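Local coordinates for lactate utilization protein C (Deinococcus radiodurans, PDB 2G40), which may function in L-lactate utilization as a homodimeric member of the LutC/YkgG family, at residues W103-V106 against G107-V110. Numbering follows the deposited sequence.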
loop_
_atom_site.group_PDB
_atom_site.type_symbol
_atom_site.label_atom_id
_atom_site.label_comp_id
_atom_site.label_asym_id
_atom_site.label_seq_id
_atom_site.Cartn_x
_atom_site.Cartn_y
_atom_site.Cartn_z
ATOM N N TRP A 103 7.309 21.334 -12.122
ATOM C CA TRP A 103 5.926 21.137 -11.682
ATOM C C TRP A 103 5.503 22.086 -10.575
ATOM O O TRP A 103 4.321 22.208 -10.278
ATOM C CB TRP A 103 5.738 19.740 -11.131
ATOM C CG TRP A 103 5.941 18.632 -12.096
ATOM C CD1 TRP A 103 6.548 18.676 -13.320
ATOM C CD2 TRP A 103 5.581 17.285 -11.870
ATOM N NE1 TRP A 103 6.566 17.429 -13.877
ATOM C CE2 TRP A 103 5.976 16.550 -13.007
ATOM C CE3 TRP A 103 4.952 16.619 -10.819
ATOM C CZ2 TRP A 103 5.754 15.178 -13.115
ATOM C CZ3 TRP A 103 4.754 15.248 -10.920
ATOM C CH2 TRP A 103 5.143 14.550 -12.058
ATOM N N LEU A 104 6.489 22.704 -9.933
ATOM C CA LEU A 104 6.267 23.452 -8.724
ATOM C C LEU A 104 6.208 24.926 -9.056
ATOM O O LEU A 104 6.831 25.393 -10.023
ATOM C CB LEU A 104 7.390 23.201 -7.723
ATOM C CG LEU A 104 7.786 21.747 -7.432
ATOM C CD1 LEU A 104 8.881 21.766 -6.358
ATOM C CD2 LEU A 104 6.591 20.884 -7.020
ATOM N N THR A 105 5.479 25.659 -8.232
ATOM C CA THR A 105 5.237 27.068 -8.487
ATOM C C THR A 105 5.351 27.876 -7.213
ATOM O O THR A 105 5.050 27.383 -6.127
ATOM C CB THR A 105 3.838 27.266 -9.102
ATOM O OG1 THR A 105 2.878 26.482 -8.384
ATOM C CG2 THR A 105 3.834 26.793 -10.539
ATOM N N VAL A 106 5.803 29.122 -7.364
ATOM C CA VAL A 106 5.891 30.083 -6.261
ATOM C C VAL A 106 4.504 30.255 -5.662
ATOM O O VAL A 106 3.508 30.313 -6.385
ATOM C CB VAL A 106 6.461 31.429 -6.771
ATOM C CG1 VAL A 106 6.118 32.607 -5.827
ATOM C CG2 VAL A 106 7.966 31.306 -6.970
ATOM N N GLY A 107 4.427 30.312 -4.341
ATOM C CA GLY A 107 3.127 30.341 -3.670
ATOM C C GLY A 107 2.758 29.003 -3.073
ATOM O O GLY A 107 1.979 28.940 -2.121
ATOM N N MET A 108 3.311 27.926 -3.626
ATOM C CA MET A 108 3.279 26.632 -2.940
ATOM C C MET A 108 4.067 26.747 -1.641
ATOM O O MET A 108 5.175 27.297 -1.627
ATOM C CB MET A 108 3.928 25.539 -3.782
ATOM C CG MET A 108 3.114 25.023 -4.931
ATOM S SD MET A 108 4.061 23.744 -5.762
ATOM C CE MET A 108 2.787 22.797 -6.544
ATOM N N ASP A 109 3.492 26.253 -0.554
ATOM C CA ASP A 109 4.235 26.073 0.681
ATOM C C ASP A 109 4.753 24.636 0.655
ATOM O O ASP A 109 4.095 23.691 1.104
ATOM C CB ASP A 109 3.357 26.369 1.904
ATOM C CG ASP A 109 2.879 27.811 1.945
ATOM O OD1 ASP A 109 3.429 28.651 1.196
ATOM O OD2 ASP A 109 1.949 28.100 2.731
ATOM N N VAL A 110 5.940 24.484 0.076
ATOM C CA VAL A 110 6.547 23.173 -0.152
ATOM C C VAL A 110 7.104 22.608 1.156
ATOM O O VAL A 110 7.936 23.250 1.800
ATOM C CB VAL A 110 7.667 23.270 -1.232
ATOM C CG1 VAL A 110 8.381 21.959 -1.427
ATOM C CG2 VAL A 110 7.063 23.749 -2.545
#
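Thr105 and Met108 close a type II beta turn, with Val106 and Gly107 at its corners, that leads the chain into strand 109-111 at the edge of the parallel sheet. In the backbone bond of the turn Met108 N donates to Thr105 O at 3.1 Å; the donor stands 29° out of the carbonyl plane. Gly107 takes up a positive phi, where a side chain would collide with Val106 O.

A second, weak hydrogen bond uses the thioether: the N-H of Thr105 points almost straight at Met108 SD, with 3.4 Å between Thr105 N and the sulfur. The N-H...S angle is 167°. The methionine reaches this amide by running back alongside Thr105, CG lying beside its own backbone N (chi1 -76°) and the chain extended beyond.

Apolar contacts accompany the sulfur. Leu104 and Met108 cross at about a right angle, with Leu104 CB 3.9 Å from Met108 SD. An alanine in place of Met108 would probably leave the Thr105 amide without its sulfur acceptor and Leu104 without this apolar neighbour. Beyond the turn, Met108 and Trp103 both touch Ile83 of helix 79-87, while Asp109 bonds through its backbone to Arg91 and Val93, joining the edge strand to its neighbour. Thr105 OG1 lies 3.8 Å from Met108 CG, and Met108 CE ends 4.1 Å from Trp103 O.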